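Local coordinates for coiled-coil quantitatively-enriched protein 1 (Schizosaccharomyces pombe, PDB 7CUJ), which links telomeres to the meiotic centrosome as a molecular adaptor in fission yeast and is required for telomere length regulation and chromosome segregation, at residues F125-F130 / F188-A193. Sequence-based numbering, arbitrary orientation.
Sequences FISNQF and FYDIEA
Phe125 and Phe188 sit side by side at the C-terminal ends of two neighbouring parallel strands, 121-126 and 184-188, with both rings on the same face of the sheet. The rings are nearly parallel, their planes 18° apart, but displaced along those planes, with little of one ring over the other; much of the packing is done by CB of Phe125, which lies 3.8 Å from CD1 of Phe188. The small methyl of Ala193, in the helix that follows, fits against that same CB on this face. Ile126 serves the opposite face. Its CG1 is anti to the backbone N (chi1 -171°), and this extended arm carries CD1 over one face of the Tyr189 ring, 3.6 Å from the ring centroid, a CH-pi contact suited to a flat, polarisable partner. The far end of that ring is held by its hydroxyl, bonded to the carbonyl of Lys65. Where the strands end, Tyr189 N donates to Phe125 O at 2.8 Å, continuing the sheet's pairing into the turn. Beyond it, the carboxylate of Asp190 bonds across to Ser127 as well as to its own helix. OD2 takes the amide N of Ser127 through its syn lone pair (3.1 Å), while OD1 accepts from Ser127 OG at 2.7 Å and from Ala193 N at 2.7 Å, the two arriving from opposite faces of the carboxylate plane. The bond from Ala193 N makes Asp190 the N-cap of helix 191-200, and Ser127 is short enough to offer its hydroxyl close to the backbone. Glu192 packs its aliphatic stem on that hydroxyl and forms a salt bridge with Lys65. Three donors, one an amide of the helix's first turn, would probably stabilise this buried carboxylate's charge, tying together two strand-to-helix turns at the C-terminal edge of the parallel sheet in this alpha/beta domain.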
loop_
_atom_site.group_PDB
_atom_site.type_symbol
_atom_site.label_atom_id
_atom_site.label_comp_id
_atom_site.label_asym_id
_atom_site.label_seq_id
_atom_site.Cartn_x
_atom_site.Cartn_y
_atom_site.Cartn_z
ATOM N N PHE A 125 22.283 -22.337 -17.431
ATOM C CA PHE A 125 22.151 -21.970 -16.031
ATOM C C PHE A 125 20.737 -21.461 -15.766
ATOM O O PHE A 125 20.190 -20.686 -16.548
ATOM C CB PHE A 125 23.212 -20.940 -15.639
ATOM C CG PHE A 125 24.585 -21.522 -15.422
ATOM C CD1 PHE A 125 25.450 -21.718 -16.487
ATOM C CD2 PHE A 125 25.009 -21.885 -14.152
ATOM C CE1 PHE A 125 26.711 -22.264 -16.287
ATOM C CE2 PHE A 125 26.272 -22.421 -13.950
ATOM C CZ PHE A 125 27.121 -22.613 -15.019
ATOM N N ILE A 126 20.160 -21.918 -14.649
ATOM C CA ILE A 126 18.811 -21.550 -14.250
ATOM C C ILE A 126 18.773 -21.472 -12.725
ATOM O O ILE A 126 19.333 -22.331 -12.047
ATOM C CB ILE A 126 17.779 -22.540 -14.837
ATOM C CG1 ILE A 126 16.334 -22.076 -14.628
ATOM C CG2 ILE A 126 18.005 -23.956 -14.325
ATOM C CD1 ILE A 126 15.324 -22.818 -15.477
ATOM N N SER A 127 18.123 -20.431 -12.195
ATOM C CA SER A 127 18.205 -20.128 -10.773
ATOM C C SER A 127 16.970 -20.637 -10.032
ATOM O O SER A 127 16.402 -19.925 -9.207
ATOM C CB SER A 127 18.431 -18.651 -10.543
ATOM O OG SER A 127 17.330 -17.895 -11.019
ATOM N N ASN A 128 16.581 -21.885 -10.317
ATOM C CA ASN A 128 15.396 -22.496 -9.734
ATOM C C ASN A 128 15.462 -24.010 -9.917
ATOM O O ASN A 128 15.575 -24.495 -11.042
ATOM C CB ASN A 128 14.113 -21.929 -10.345
ATOM C CG ASN A 128 12.881 -22.331 -9.565
ATOM O OD1 ASN A 128 12.253 -23.343 -9.867
ATOM N ND2 ASN A 128 12.544 -21.563 -8.542
ATOM N N GLN A 129 15.369 -24.746 -8.802
ATOM C CA GLN A 129 15.536 -26.192 -8.810
ATOM C C GLN A 129 14.372 -26.854 -9.544
ATOM O O GLN A 129 14.589 -27.700 -10.404
ATOM C CB GLN A 129 15.699 -26.734 -7.389
ATOM C CG GLN A 129 15.965 -28.234 -7.329
ATOM C CD GLN A 129 17.254 -28.627 -8.015
ATOM O OE1 GLN A 129 18.344 -28.234 -7.603
ATOM N NE2 GLN A 129 17.137 -29.415 -9.072
ATOM N N PHE A 130 13.144 -26.451 -9.201
ATOM C CA PHE A 130 11.951 -27.045 -9.781
ATOM C C PHE A 130 11.980 -26.929 -11.304
ATOM O O PHE A 130 11.726 -27.908 -12.002
ATOM C CB PHE A 130 10.677 -26.431 -9.190
ATOM C CG PHE A 130 9.430 -26.786 -9.960
ATOM C CD1 PHE A 130 8.923 -28.077 -9.929
ATOM C CD2 PHE A 130 8.788 -25.842 -10.747
ATOM C CE1 PHE A 130 7.793 -28.414 -10.659
ATOM C CE2 PHE A 130 7.654 -26.180 -11.474
ATOM C CZ PHE A 130 7.159 -27.463 -11.428
ATOM N N PHE A 188 22.164 -18.622 -20.297
ATOM C CA PHE A 188 21.537 -18.227 -19.048
ATOM C C PHE A 188 20.030 -18.153 -19.256
ATOM O O PHE A 188 19.546 -17.314 -20.015
ATOM C CB PHE A 188 22.131 -16.915 -18.538
ATOM C CG PHE A 188 23.527 -17.078 -17.996
ATOM C CD1 PHE A 188 23.735 -17.365 -16.655
ATOM C CD2 PHE A 188 24.628 -16.999 -18.836
ATOM C CE1 PHE A 188 25.018 -17.539 -16.160
ATOM C CE2 PHE A 188 25.910 -17.174 -18.340
ATOM C CZ PHE A 188 26.103 -17.442 -17.003
ATOM N N TYR A 189 19.308 -19.061 -18.587
ATOM C CA TYR A 189 17.858 -19.097 -18.682
ATOM C C TYR A 189 17.277 -17.784 -18.156
ATOM O O TYR A 189 16.272 -17.302 -18.672
ATOM C CB TYR A 189 17.282 -20.320 -17.962
ATOM C CG TYR A 189 15.777 -20.416 -18.013
ATOM C CD1 TYR A 189 15.140 -21.092 -19.043
ATOM C CD2 TYR A 189 14.986 -19.817 -17.042
ATOM C CE1 TYR A 189 13.758 -21.179 -19.103
ATOM C CE2 TYR A 189 13.602 -19.896 -17.086
ATOM C CZ TYR A 189 12.987 -20.578 -18.122
ATOM O OH TYR A 189 11.627 -20.661 -18.173
ATOM N N ASP A 190 17.930 -17.216 -17.137
ATOM C CA ASP A 190 17.422 -16.042 -16.443
ATOM C C ASP A 190 18.583 -15.180 -15.951
ATOM O O ASP A 190 19.695 -15.674 -15.760
ATOM C CB ASP A 190 16.471 -16.432 -15.306
ATOM C CG ASP A 190 17.120 -17.315 -14.255
ATOM O OD1 ASP A 190 17.904 -16.782 -13.437
ATOM O OD2 ASP A 190 16.852 -18.533 -14.273
ATOM N N ILE A 191 18.288 -13.892 -15.736
ATOM C CA ILE A 191 19.275 -12.886 -15.380
ATOM C C ILE A 191 19.744 -13.100 -13.943
ATOM O O ILE A 191 20.906 -12.844 -13.640
ATOM C CB ILE A 191 18.726 -11.466 -15.632
ATOM C CG1 ILE A 191 18.808 -11.084 -17.114
ATOM C CG2 ILE A 191 19.398 -10.425 -14.746
ATOM C CD1 ILE A 191 20.215 -11.055 -17.682
ATOM N N GLU A 192 18.843 -13.571 -13.069
ATOM C CA GLU A 192 19.209 -13.890 -11.696
ATOM C C GLU A 192 20.404 -14.845 -11.699
ATOM O O GLU A 192 21.362 -14.641 -10.955
ATOM C CB GLU A 192 18.018 -14.460 -10.921
ATOM C CG GLU A 192 18.287 -14.618 -9.432
ATOM C CD GLU A 192 17.159 -15.210 -8.598
ATOM O OE1 GLU A 192 15.990 -14.826 -8.816
ATOM O OE2 GLU A 192 17.452 -16.059 -7.728
ATOM N N ALA A 193 20.343 -15.872 -12.556
ATOM C CA ALA A 193 21.417 -16.845 -12.695
ATOM C C ALA A 193 22.681 -16.164 -13.212
ATOM O O ALA A 193 23.779 -16.498 -12.778
ATOM C CB ALA A 193 20.993 -17.980 -13.596
#